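Twin-arginine translocation pathway signal protein (Burkholderia phytofirmans, PDB 2RJO) binds beta-D-galactopyranose between its two lobes and is probably an exported, periplasmic sugar-binding protein of the kind that serves uptake or sensing. Local coordinates at residues R13-P18 with A22-A27; V79-C84 with A89-I94; E214-E219 with G223-T228; K270-A275 with N311-R316. One frame throughout, in Å; residues are numbered along the deposited sequence.

Contact 1 (R13-P18 with A22-A27). With GAL (beta-D-galactopyranose), chain B; SO4 (sulfate ion), chain D.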
loop_
_atom_site.group_PDB
_atom_site.type_symbol
_atom_site.label_atom_id
_atom_site.label_comp_id
_atom_site.label_asym_id
_atom_site.label_seq_id
_atom_site.Cartn_x
_atom_site.Cartn_y
_atom_site.Cartn_z
ATOM N N ARG A 13 6.149 7.103 -3.640
ATOM C CA ARG A 13 5.966 7.428 -5.047
ATOM C C ARG A 13 5.310 8.766 -5.395
ATOM O O ARG A 13 5.931 9.580 -6.076
ATOM C CB ARG A 13 5.227 6.281 -5.748
ATOM C CG ARG A 13 5.633 6.095 -7.205
ATOM C CD ARG A 13 5.067 4.831 -7.813
ATOM N NE ARG A 13 5.639 3.599 -7.264
ATOM C CZ ARG A 13 5.075 2.869 -6.308
ATOM N NH1 ARG A 13 3.914 3.243 -5.779
ATOM N NH2 ARG A 13 5.661 1.749 -5.893
ATOM N N SER A 14 4.082 9.017 -4.943
ATOM C CA SER A 14 3.426 10.276 -5.304
ATOM C C SER A 14 2.365 10.840 -4.377
ATOM O O SER A 14 1.677 10.099 -3.669
ATOM C CB SER A 14 2.812 10.135 -6.694
ATOM O OG SER A 14 3.791 9.685 -7.609
ATOM N N LEU A 15 2.223 12.167 -4.406
ATOM C CA LEU A 15 1.218 12.860 -3.593
ATOM C C LEU A 15 -0.130 12.894 -4.307
ATOM O O LEU A 15 -1.120 13.379 -3.755
ATOM C CB LEU A 15 1.637 14.310 -3.306
ATOM C CG LEU A 15 2.428 14.697 -2.049
ATOM C CD1 LEU A 15 1.751 14.093 -0.822
ATOM C CD2 LEU A 15 3.862 14.230 -2.156
ATOM N N THR A 16 -0.179 12.379 -5.531
ATOM C CA THR A 16 -1.427 12.405 -6.291
ATOM C C THR A 16 -2.383 11.276 -5.912
ATOM O O THR A 16 -3.580 11.373 -6.159
ATOM C CB THR A 16 -1.157 12.387 -7.826
ATOM O OG1 THR A 16 -2.369 12.055 -8.519
ATOM C CG2 THR A 16 -0.083 11.385 -8.191
ATOM N N ASN A 17 -1.846 10.216 -5.304
ATOM C CA ASN A 17 -2.630 9.061 -4.853
ATOM C C ASN A 17 -3.007 9.311 -3.400
ATOM O O ASN A 17 -2.130 9.394 -2.540
ATOM C CB ASN A 17 -1.777 7.786 -4.940
ATOM C CG ASN A 17 -2.532 6.526 -4.500
ATOM O OD1 ASN A 17 -3.477 6.591 -3.716
ATOM N ND2 ASN A 17 -2.096 5.373 -4.995
ATOM N N PRO A 18 -4.310 9.418 -3.098
ATOM C CA PRO A 18 -4.727 9.663 -1.711
ATOM C C PRO A 18 -4.124 8.687 -0.698
ATOM O O PRO A 18 -4.001 8.996 0.493
ATOM C CB PRO A 18 -6.255 9.603 -1.784
ATOM C CG PRO A 18 -6.532 8.767 -3.010
ATOM C CD PRO A 18 -5.476 9.230 -3.978
ATOM N N ALA A 22 -2.278 10.282 2.839
ATOM C CA ALA A 22 -2.469 9.879 4.222
ATOM C C ALA A 22 -1.169 9.311 4.803
ATOM O O ALA A 22 -0.821 9.570 5.958
ATOM C CB ALA A 22 -3.560 8.848 4.298
ATOM N N PHE A 23 -0.461 8.529 3.996
ATOM C CA PHE A 23 0.800 7.941 4.428
ATOM C C PHE A 23 1.722 9.048 4.929
ATOM O O PHE A 23 2.342 8.934 5.979
ATOM C CB PHE A 23 1.454 7.222 3.253
ATOM C CG PHE A 23 2.682 6.447 3.619
ATOM C CD1 PHE A 23 2.592 5.321 4.430
ATOM C CD2 PHE A 23 3.923 6.817 3.121
ATOM C CE1 PHE A 23 3.731 4.568 4.747
ATOM C CE2 PHE A 23 5.077 6.068 3.430
ATOM C CZ PHE A 23 4.971 4.943 4.242
ATOM N N ASN A 24 1.797 10.117 4.149
ATOM C CA ASN A 24 2.618 11.270 4.458
ATOM C C ASN A 24 2.108 12.001 5.707
ATOM O O ASN A 24 2.896 12.479 6.525
ATOM C CB ASN A 24 2.618 12.218 3.259
ATOM C CG ASN A 24 3.256 13.552 3.574
ATOM O OD1 ASN A 24 2.652 14.599 3.348
ATOM N ND2 ASN A 24 4.480 13.524 4.100
ATOM N N LYS A 25 0.786 12.082 5.831
ATOM C CA LYS A 25 0.116 12.732 6.955
ATOM C C LYS A 25 0.498 12.043 8.251
ATOM O O LYS A 25 0.779 12.695 9.252
ATOM C CB LYS A 25 -1.400 12.633 6.788
ATOM C CG LYS A 25 -2.149 13.953 6.727
ATOM C CD LYS A 25 -1.863 14.710 5.445
ATOM C CE LYS A 25 -3.021 15.649 5.096
ATOM N NZ LYS A 25 -4.288 14.885 4.799
ATOM N N GLY A 26 0.473 10.713 8.229
ATOM C CA GLY A 26 0.823 9.934 9.407
ATOM C C GLY A 26 2.257 10.141 9.853
ATOM O O GLY A 26 2.514 10.272 11.050
ATOM N N ALA A 27 3.195 10.164 8.906
ATOM C CA ALA A 27 4.607 10.367 9.229
ATOM C C ALA A 27 4.770 11.748 9.852
ATOM O O ALA A 27 5.426 11.926 10.879
ATOM C CB ALA A 27 5.455 10.266 7.963
HETATM C C1 GAL B . 0.475 2.306 -4.033
HETATM C C2 GAL B . -0.786 1.457 -3.750
HETATM C C3 GAL B . -0.543 0.624 -2.471
HETATM C C4 GAL B . 0.683 -0.279 -2.697
HETATM C C5 GAL B . 1.884 0.659 -3.006
HETATM C C6 GAL B . 3.112 -0.195 -3.243
HETATM O O1 GAL B . 0.262 3.072 -5.234
HETATM O O2 GAL B . -1.906 2.316 -3.547
HETATM O O3 GAL B . -1.678 -0.195 -2.197
HETATM O O4 GAL B . 0.434 -1.123 -3.820
HETATM O O5 GAL B . 1.630 1.441 -4.220
HETATM O O6 GAL B . 4.194 0.674 -3.515
HETATM S S SO4 D . 1.192 5.911 -7.029
HETATM O O1 SO4 D . 2.095 7.084 -6.914
HETATM O O2 SO4 D . 1.975 4.662 -7.161
HETATM O O3 SO4 D . 0.282 6.090 -8.188
HETATM O O4 SO4 D . 0.389 5.818 -5.792
#

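Contact 2 (V79-C84 with A89-I94)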
loop_
_atom_site.group_PDB
_atom_site.type_symbol
_atom_site.label_atom_id
_atom_site.label_comp_id
_atom_site.label_asym_id
_atom_site.label_seq_id
_atom_site.Cartn_x
_atom_site.Cartn_y
_atom_site.Cartn_z
ATOM N N VAL A 79 19.364 -1.376 -2.372
ATOM C CA VAL A 79 20.322 -0.283 -2.422
ATOM C C VAL A 79 20.030 0.761 -1.350
ATOM O O VAL A 79 20.959 1.321 -0.764
ATOM C CB VAL A 79 20.358 0.368 -3.808
ATOM C CG1 VAL A 79 19.008 0.917 -4.169
ATOM C CG2 VAL A 79 21.399 1.447 -3.830
ATOM N N ILE A 80 18.752 1.012 -1.077
ATOM C CA ILE A 80 18.382 1.972 -0.046
ATOM C C ILE A 80 18.862 1.462 1.304
ATOM O O ILE A 80 19.445 2.203 2.082
ATOM C CB ILE A 80 16.853 2.163 0.021
ATOM C CG1 ILE A 80 16.365 2.858 -1.246
ATOM C CG2 ILE A 80 16.471 2.950 1.281
ATOM C CD1 ILE A 80 14.860 2.973 -1.326
ATOM N N VAL A 81 18.604 0.189 1.571
ATOM C CA VAL A 81 19.010 -0.420 2.830
ATOM C C VAL A 81 20.529 -0.427 2.982
ATOM O O VAL A 81 21.045 -0.240 4.077
ATOM C CB VAL A 81 18.501 -1.861 2.925
ATOM C CG1 VAL A 81 19.122 -2.552 4.124
ATOM C CG2 VAL A 81 16.991 -1.869 3.020
ATOM N N GLU A 82 21.238 -0.645 1.876
ATOM C CA GLU A 82 22.692 -0.666 1.896
ATOM C C GLU A 82 23.199 0.724 2.235
ATOM O O GLU A 82 24.105 0.872 3.044
ATOM C CB GLU A 82 23.240 -1.080 0.534
ATOM C CG GLU A 82 23.427 -2.584 0.334
ATOM C CD GLU A 82 23.376 -2.988 -1.136
ATOM O OE1 GLU A 82 23.662 -2.134 -2.018
ATOM O OE2 GLU A 82 23.055 -4.167 -1.413
ATOM N N ALA A 83 22.606 1.738 1.607
ATOM C CA ALA A 83 22.997 3.124 1.837
ATOM C C ALA A 83 22.783 3.545 3.294
ATOM O O ALA A 83 23.618 4.228 3.883
ATOM C CB ALA A 83 22.214 4.041 0.903
ATOM N N CYS A 84 21.663 3.140 3.879
ATOM C CA CYS A 84 21.379 3.489 5.269
ATOM C C CYS A 84 22.345 2.785 6.208
ATOM O O CYS A 84 22.863 3.385 7.149
ATOM C CB CYS A 84 19.946 3.092 5.632
ATOM S SG CYS A 84 18.672 4.015 4.759
ATOM N N ALA A 89 22.340 5.048 9.518
ATOM C CA ALA A 89 20.960 5.475 9.712
ATOM C C ALA A 89 20.084 4.237 9.934
ATOM O O ALA A 89 20.554 3.108 9.796
ATOM C CB ALA A 89 20.485 6.242 8.492
ATOM N N TYR A 90 18.815 4.457 10.275
ATOM C CA TYR A 90 17.873 3.366 10.514
ATOM C C TYR A 90 16.734 3.455 9.506
ATOM O O TYR A 90 16.198 4.541 9.263
ATOM C CB TYR A 90 17.331 3.462 11.936
ATOM C CG TYR A 90 18.373 3.139 12.982
ATOM C CD1 TYR A 90 18.439 1.872 13.548
ATOM C CD2 TYR A 90 19.356 4.069 13.333
ATOM C CE1 TYR A 90 19.453 1.524 14.428
ATOM C CE2 TYR A 90 20.385 3.728 14.218
ATOM C CZ TYR A 90 20.424 2.446 14.758
ATOM O OH TYR A 90 21.437 2.069 15.609
ATOM N N VAL A 91 16.351 2.321 8.929
ATOM C CA VAL A 91 15.302 2.334 7.917
ATOM C C VAL A 91 14.262 1.233 8.046
ATOM O O VAL A 91 14.567 0.111 8.448
ATOM C CB VAL A 91 15.928 2.231 6.511
ATOM C CG1 VAL A 91 16.656 0.893 6.373
ATOM C CG2 VAL A 91 14.855 2.373 5.439
ATOM N N THR A 92 13.032 1.575 7.685
ATOM C CA THR A 92 11.914 0.645 7.712
ATOM C C THR A 92 11.360 0.598 6.291
ATOM O O THR A 92 11.218 1.631 5.643
ATOM C CB THR A 92 10.809 1.121 8.690
ATOM O OG1 THR A 92 11.215 0.836 10.033
ATOM C CG2 THR A 92 9.481 0.416 8.409
ATOM N N THR A 93 11.064 -0.605 5.814
ATOM C CA THR A 93 10.532 -0.786 4.467
ATOM C C THR A 93 9.044 -1.111 4.483
ATOM O O THR A 93 8.552 -1.754 5.403
ATOM C CB THR A 93 11.287 -1.916 3.724
ATOM O OG1 THR A 93 12.576 -1.439 3.330
ATOM C CG2 THR A 93 10.532 -2.340 2.483
ATOM N N ILE A 94 8.339 -0.660 3.452
ATOM C CA ILE A 94 6.910 -0.904 3.332
ATOM C C ILE A 94 6.582 -1.471 1.954
ATOM O O ILE A 94 6.978 -0.901 0.945
ATOM C CB ILE A 94 6.092 0.401 3.484
ATOM C CG1 ILE A 94 6.541 1.178 4.723
ATOM C CG2 ILE A 94 4.612 0.068 3.600
ATOM C CD1 ILE A 94 6.206 0.492 6.025
#

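Contact 3 (E214-E219 with G223-T228)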
loop_
_atom_site.group_PDB
_atom_site.type_symbol
_atom_site.label_atom_id
_atom_site.label_comp_id
_atom_site.label_asym_id
_atom_site.label_seq_id
_atom_site.Cartn_x
_atom_site.Cartn_y
_atom_site.Cartn_z
ATOM N N GLU A 214 -14.505 6.463 -13.062
ATOM C CA GLU A 214 -14.636 7.727 -13.781
ATOM C C GLU A 214 -14.990 7.458 -15.234
ATOM O O GLU A 214 -15.687 8.245 -15.872
ATOM C CB GLU A 214 -13.345 8.528 -13.714
ATOM C CG GLU A 214 -13.077 9.138 -12.349
ATOM C CD GLU A 214 -11.695 9.757 -12.258
ATOM O OE1 GLU A 214 -10.706 9.029 -12.497
ATOM O OE2 GLU A 214 -11.600 10.969 -11.948
ATOM N N ALA A 215 -14.496 6.341 -15.753
ATOM C CA ALA A 215 -14.772 5.941 -17.117
ATOM C C ALA A 215 -16.218 5.444 -17.171
ATOM O O ALA A 215 -16.958 5.768 -18.097
ATOM C CB ALA A 215 -13.809 4.841 -17.542
ATOM N N LEU A 216 -16.620 4.650 -16.185
ATOM C CA LEU A 216 -17.997 4.156 -16.141
ATOM C C LEU A 216 -18.970 5.335 -16.056
ATOM O O LEU A 216 -19.970 5.375 -16.769
ATOM C CB LEU A 216 -18.216 3.252 -14.928
ATOM C CG LEU A 216 -17.436 1.944 -14.891
ATOM C CD1 LEU A 216 -17.693 1.260 -13.549
ATOM C CD2 LEU A 216 -17.841 1.053 -16.051
ATOM N N ARG A 217 -18.667 6.289 -15.182
ATOM C CA ARG A 217 -19.508 7.465 -15.014
ATOM C C ARG A 217 -19.669 8.202 -16.348
ATOM O O ARG A 217 -20.741 8.715 -16.658
ATOM C CB ARG A 217 -18.892 8.395 -13.966
ATOM C CG ARG A 217 -19.627 9.721 -13.796
ATOM C CD ARG A 217 -19.040 10.557 -12.649
ATOM N NE ARG A 217 -19.239 9.921 -11.346
ATOM C CZ ARG A 217 -18.350 9.138 -10.738
ATOM N NH1 ARG A 217 -17.173 8.888 -11.301
ATOM N NH2 ARG A 217 -18.646 8.584 -9.565
ATOM N N ALA A 218 -18.601 8.238 -17.141
ATOM C CA ALA A 218 -18.638 8.907 -18.440
ATOM C C ALA A 218 -19.555 8.180 -19.428
ATOM O O ALA A 218 -20.010 8.763 -20.406
ATOM C CB ALA A 218 -17.234 9.005 -19.017
ATOM N N GLU A 219 -19.820 6.904 -19.171
ATOM C CA GLU A 219 -20.678 6.117 -20.043
ATOM C C GLU A 219 -22.010 5.782 -19.379
ATOM O O GLU A 219 -22.756 4.923 -19.856
ATOM C CB GLU A 219 -19.937 4.846 -20.473
ATOM C CG GLU A 219 -18.767 5.172 -21.421
ATOM C CD GLU A 219 -17.545 4.295 -21.203
ATOM O OE1 GLU A 219 -17.060 4.235 -20.054
ATOM O OE2 GLU A 219 -17.057 3.676 -22.179
ATOM N N GLY A 223 -22.009 2.576 -10.920
ATOM C CA GLY A 223 -22.988 2.081 -9.971
ATOM C C GLY A 223 -23.792 0.908 -10.514
ATOM O O GLY A 223 -24.500 0.246 -9.758
ATOM N N GLN A 224 -23.692 0.654 -11.819
ATOM C CA GLN A 224 -24.413 -0.458 -12.445
ATOM C C GLN A 224 -23.458 -1.625 -12.661
ATOM O O GLN A 224 -23.874 -2.772 -12.817
ATOM C CB GLN A 224 -25.043 -0.029 -13.782
ATOM C CG GLN A 224 -26.323 0.790 -13.633
ATOM C CD GLN A 224 -26.959 1.137 -14.966
ATOM O OE1 GLN A 224 -27.197 0.261 -15.795
ATOM N NE2 GLN A 224 -27.234 2.415 -15.179
ATOM N N ILE A 225 -22.169 -1.321 -12.674
ATOM C CA ILE A 225 -21.149 -2.337 -12.825
ATOM C C ILE A 225 -20.339 -2.289 -11.529
ATOM O O ILE A 225 -19.731 -1.268 -11.207
ATOM C CB ILE A 225 -20.245 -2.041 -14.041
ATOM C CG1 ILE A 225 -21.072 -2.123 -15.328
ATOM C CG2 ILE A 225 -19.095 -3.038 -14.102
ATOM C CD1 ILE A 225 -20.321 -1.673 -16.560
ATOM N N PRO A 226 -20.349 -3.389 -10.752
ATOM C CA PRO A 226 -19.615 -3.469 -9.485
ATOM C C PRO A 226 -18.098 -3.401 -9.664
ATOM O O PRO A 226 -17.531 -4.023 -10.559
ATOM C CB PRO A 226 -20.082 -4.798 -8.907
ATOM C CG PRO A 226 -20.295 -5.625 -10.116
ATOM C CD PRO A 226 -21.031 -4.666 -11.028
ATOM N N VAL A 227 -17.451 -2.633 -8.800
ATOM C CA VAL A 227 -16.011 -2.463 -8.858
ATOM C C VAL A 227 -15.422 -2.590 -7.472
ATOM O O VAL A 227 -16.078 -2.249 -6.486
ATOM C CB VAL A 227 -15.653 -1.076 -9.392
ATOM C CG1 VAL A 227 -14.153 -0.978 -9.624
ATOM C CG2 VAL A 227 -16.433 -0.793 -10.666
ATOM N N THR A 228 -14.193 -3.096 -7.390
ATOM C CA THR A 228 -13.512 -3.220 -6.107
ATOM C C THR A 228 -12.103 -2.632 -6.176
ATOM O O THR A 228 -11.508 -2.533 -7.249
ATOM C CB THR A 228 -13.403 -4.680 -5.644
ATOM O OG1 THR A 228 -12.650 -5.440 -6.596
ATOM C CG2 THR A 228 -14.780 -5.281 -5.463
#

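Contact 4 (K270-A275 with N311-R316). With SO4 (sulfate ion), chain F.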
loop_
_atom_site.group_PDB
_atom_site.type_symbol
_atom_site.label_atom_id
_atom_site.label_comp_id
_atom_site.label_asym_id
_atom_site.label_seq_id
_atom_site.Cartn_x
_atom_site.Cartn_y
_atom_site.Cartn_z
ATOM N N LYS A 270 17.766 2.886 20.991
ATOM C CA LYS A 270 18.036 1.663 21.721
ATOM C C LYS A 270 16.943 1.371 22.741
ATOM O O LYS A 270 17.210 0.791 23.795
ATOM C CB LYS A 270 19.411 1.756 22.395
ATOM C CG LYS A 270 20.531 2.115 21.409
ATOM C CD LYS A 270 21.896 1.769 21.965
ATOM C CE LYS A 270 23.013 2.177 21.011
ATOM N NZ LYS A 270 24.346 1.650 21.471
ATOM N N LYS A 271 15.715 1.780 22.422
ATOM C CA LYS A 271 14.565 1.527 23.285
ATOM C C LYS A 271 14.095 0.090 23.039
ATOM O O LYS A 271 13.421 -0.502 23.879
ATOM C CB LYS A 271 13.423 2.515 22.989
ATOM C CG LYS A 271 13.725 3.945 23.421
ATOM C CD LYS A 271 12.654 4.952 22.989
ATOM C CE LYS A 271 11.344 4.768 23.744
ATOM N NZ LYS A 271 11.488 5.051 25.211
ATOM N N ILE A 272 14.451 -0.467 21.881
ATOM C CA ILE A 272 14.084 -1.839 21.556
ATOM C C ILE A 272 15.322 -2.642 21.165
ATOM O O ILE A 272 16.229 -2.127 20.518
ATOM C CB ILE A 272 13.042 -1.902 20.419
ATOM C CG1 ILE A 272 13.493 -1.058 19.222
ATOM C CG2 ILE A 272 11.700 -1.405 20.923
ATOM C CD1 ILE A 272 12.508 -1.118 18.053
ATOM N N ASP A 273 15.348 -3.913 21.561
ATOM C CA ASP A 273 16.485 -4.787 21.288
ATOM C C ASP A 273 16.289 -5.624 20.017
ATOM O O ASP A 273 16.034 -6.835 20.087
ATOM C CB ASP A 273 16.705 -5.720 22.482
ATOM C CG ASP A 273 18.026 -6.438 22.420
ATOM O OD1 ASP A 273 18.435 -6.862 21.314
ATOM O OD2 ASP A 273 18.659 -6.590 23.490
ATOM N N LEU A 274 16.426 -4.969 18.867
ATOM C CA LEU A 274 16.274 -5.607 17.561
ATOM C C LEU A 274 16.744 -7.048 17.459
ATOM O O LEU A 274 16.007 -7.920 16.990
ATOM C CB LEU A 274 17.004 -4.781 16.498
ATOM C CG LEU A 274 16.112 -3.879 15.646
ATOM C CD1 LEU A 274 15.147 -3.132 16.533
ATOM C CD2 LEU A 274 16.966 -2.921 14.840
ATOM N N ALA A 275 17.975 -7.295 17.892
ATOM C CA ALA A 275 18.567 -8.629 17.826
ATOM C C ALA A 275 17.741 -9.724 18.496
ATOM O O ALA A 275 17.829 -10.883 18.100
ATOM C CB ALA A 275 19.963 -8.604 18.432
ATOM N N ASN A 311 3.238 4.653 20.103
ATOM C CA ASN A 311 3.948 3.945 21.163
ATOM C C ASN A 311 3.809 2.418 21.122
ATOM O O ASN A 311 4.731 1.691 21.490
ATOM C CB ASN A 311 3.448 4.443 22.529
ATOM C CG ASN A 311 1.918 4.359 22.663
ATOM O OD1 ASN A 311 1.174 5.244 22.189
ATOM N ND2 ASN A 311 1.440 3.278 23.288
ATOM N N ASN A 312 2.653 1.941 20.685
ATOM C CA ASN A 312 2.362 0.511 20.631
ATOM C C ASN A 312 2.799 -0.126 19.303
ATOM O O ASN A 312 1.965 -0.498 18.480
ATOM C CB ASN A 312 0.863 0.318 20.815
ATOM C CG ASN A 312 0.523 -1.033 21.367
ATOM O OD1 ASN A 312 1.016 -2.053 20.884
ATOM N ND2 ASN A 312 -0.328 -1.055 22.389
ATOM N N LEU A 313 4.108 -0.287 19.131
ATOM C CA LEU A 313 4.704 -0.828 17.910
ATOM C C LEU A 313 4.174 -2.103 17.240
ATOM O O LEU A 313 4.047 -2.137 16.017
ATOM C CB LEU A 313 6.216 -0.989 18.114
ATOM C CG LEU A 313 6.963 0.266 18.591
ATOM C CD1 LEU A 313 8.467 0.011 18.618
ATOM C CD2 LEU A 313 6.642 1.415 17.665
ATOM N N TYR A 314 3.881 -3.151 18.002
ATOM C CA TYR A 314 3.430 -4.405 17.393
ATOM C C TYR A 314 1.964 -4.726 17.628
ATOM O O TYR A 314 1.571 -5.896 17.656
ATOM C CB TYR A 314 4.291 -5.571 17.906
ATOM C CG TYR A 314 5.745 -5.211 18.012
ATOM C CD1 TYR A 314 6.502 -4.955 16.870
ATOM C CD2 TYR A 314 6.344 -5.026 19.257
ATOM C CE1 TYR A 314 7.813 -4.510 16.958
ATOM C CE2 TYR A 314 7.665 -4.577 19.360
ATOM C CZ TYR A 314 8.388 -4.317 18.203
ATOM O OH TYR A 314 9.670 -3.824 18.282
ATOM N N ALA A 315 1.153 -3.688 17.777
ATOM C CA ALA A 315 -0.267 -3.865 18.025
ATOM C C ALA A 315 -1.031 -4.483 16.851
ATOM O O ALA A 315 -2.087 -5.090 17.046
ATOM C CB ALA A 315 -0.885 -2.519 18.394
ATOM N N ARG A 316 -0.494 -4.346 15.641
ATOM C CA ARG A 316 -1.168 -4.865 14.446
ATOM C C ARG A 316 -0.437 -5.969 13.690
ATOM O O ARG A 316 -0.635 -6.136 12.483
ATOM C CB ARG A 316 -1.437 -3.718 13.475
ATOM C CG ARG A 316 -2.128 -2.542 14.117
ATOM C CD ARG A 316 -2.617 -1.531 13.106
ATOM N NE ARG A 316 -3.101 -0.325 13.766
ATOM C CZ ARG A 316 -3.810 0.621 13.154
ATOM N NH1 ARG A 316 -4.114 0.490 11.866
ATOM N NH2 ARG A 316 -4.224 1.691 13.825
HETATM S S SO4 F . -6.468 4.565 13.341
HETATM O O1 SO4 F . -5.097 5.117 13.131
HETATM O O2 SO4 F . -6.920 4.870 14.720
HETATM O O3 SO4 F . -6.461 3.094 13.112
HETATM O O4 SO4 F . -7.406 5.188 12.362
#

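Contact 1 (R13-P18 with A22-A27)
Pro-18 and Ala-22 make the close part of this contact, through the first-turn hydrogen bond of helix 18-34: Ala-22 N gives to Pro-18 O at 3.2 Å, nearly straight at 161°, and the Ala-22 methyl lies beside the same carbonyl. Further along, the fit is loose. The exposed side chain of Leu-15 leans over the helix so that its CD1 stops 4.3 Å from Asn-24 OD1, while the amide nitrogen of Asn-24 turns elsewhere for a weak hydrogen bond to Tyr-38 OH. The loop between strand 7-12 and helix 18-34 is the first strand-to-helix connection of a periplasmic binding protein lobe, and it supplies part of the galactose pocket. Asn-17 is the N-cap, its OD1 accepting from Tyr-19 N; with CG anti to the backbone N (chi1 -179°), its ND2 donates to O4 of a sulfate, probably from the crystallisation liquor, at 2.6 Å and weakly to galactose O2. Arg-13, bent at chi3, brings the edge of its guanidinium to the ligand: NH2 donates in plane to galactose O6 at 3.0 Å, and NH1 donates to sulfate O2 at 2.8 Å and more weakly to the ring oxygen O5. Asn-72 OD1 accepts from Arg-13 NE and helps fix the rotation of the group.

Contact 2 (V79-C84 with A89-I94)
Cys-84 and Val-91 face each other at the centre of this contact, the thiol lying against the branch point of the valine: Cys-84 SG is 3.7 Å from Val-91 CB, and Cys-84 CB is 4.0 Å from Val-91 CG1. Val-91 spreads its two methyls between neighbouring helix residues. CG1, set between its backbone N and carbonyl carbon (chi1 63°), reaches Val-81 CG2 at 4.4 Å, whereas CG2 meets Ile-80 CG2 at 4.5 Å. Val-81 CG2 also lies 4.4 Å from Thr-93 OG1, the hydroxyl that has a weak hydrogen bond with Tyr-110 OH. Where the chain turns back, Ala-89 N donates to Cys-84 O at 2.9 Å, bent to 134°, and Cys-84 CB is 4.3 Å from Ala-89 CB. Helix 74-87 and strand 90-94 complete a beta-alpha-beta unit begun by strand 65-69; the axes of 79-84 and 90-94 run nearly antiparallel at 162° and approach to 8.4 Å. Val-91 and Thr-93 of the strand, and Ala-89 just before it, face this helix, while Tyr-90 and Thr-92 point away, Thr-92 OG1 bonding to Gly-260 O in helix 253-268. Between the segments the seam is thus buried and almost wholly apolar, held by dispersion and the exclusion of water, with one backbone hydrogen bond fixing its closed end.

Contact 3 (E214-E219 with G223-T228)
The last beta-alpha-beta unit of the four-stranded parallel sheet, strand 198-203, helix 206-218 and strand 227-228, brings the C-terminal turn of its helix against the chain entering its edge strand. Leu-216 carries the whole contact from the helix, its two methyls dividing the partners. CD2 touches the tip of Ile-225 at CD1, 3.7 Å away, where the two side chains cross obliquely. CD1 meets Val-227 CG2 at 3.8 Å, these side chains sliding past one another in opposite directions, and it also lies 4.0 Å from the carbonyl oxygen Ile-225 O. The leucine fork is aimed by CG standing anti to the carbonyl carbon (chi1 -65°), with CD1 continuing the chain anti to CA and CD2 branching to Ile-225; Ile-225 has the same first torsion, which carries its CD1 out to the Leu-216 methyl. Pro-226, between the two partners, points the other way, onto Leu-129 of helix 118-132, so that the incoming chain packs between two helices. The side chains of Ile-225 and Val-227 also touch Val-201 of the adjacent strand. Arg-217 forms a salt bridge with Glu-244. Since no hydrogen bond joins the segments, helix and strand are held here by methyl-to-methyl dispersion and the burial of apolar surface, a cohesion that depends on shape more than on direction.

Contact 4 (K270-A275 with N311-R316)
Ile-272 reaches across to Leu-313 and Tyr-314 from a loop that opens with the Schellman motif at Lys-270, whose positive phi ends helix 253-268. Lys-271 follows, its side chain lying on Gln-266 of that helix. At Ile-272 the chain is extended and the side chain points at the other segment. CG1 sits between the backbone N and the carbonyl carbon (chi1 51°), a crowded position that sends CD1 to within 3.9 Å of the hydroxyl oxygen Tyr-314 OH. Ile-272 CG2 meets Leu-313 CD1 at 4.2 Å and lies 4.1 Å from Tyr-314 OH, so the isoleucine abuts the phenol end of the ring and not its face. That ring has Leu-313 CB over its centre, 3.9 Å above the plane. Asp-273 OD1 is hydrogen-bonded to Thr-276 OG1, and Leu-274 begins a 3-10 segment, packed on Ala-267 and Pro-108. In the second segment a type I turn, Asn-312 to Ala-315, presents Leu-313 and Tyr-314 together. Beyond it Arg-316 donates from NH2 to a sulfate O3 at 2.7 Å and pairs with Asp-252. The small interface between these loops has no hydrogen bond across it, so its hold is by van der Waals contact and depends on one isoleucine.

Along the chain the four contacts follow in series. Contacts 1, 2 and 4 belong to the lobe built on the mixed sheet, whereas contact 3 lies in the other lobe, on the parallel four-stranded sheet, its centre about 40 Å from that of contact 2 and 43 Å from that of contact 4. Contacts 1 and 2 touch, Phe-23 CZ meeting Ile-94 CG1 at 4.1 Å, with centres 19 Å apart. Helix 253-268 ties three together: it packs on helix 18-34, bonds to Thr-92 and ends at contact 4, whose centre is 17 Å from that of contact 2. Contact 1 alone carries galactose-pocket residues; the others join helices, strands and loops within the lobes that enclose the sugar.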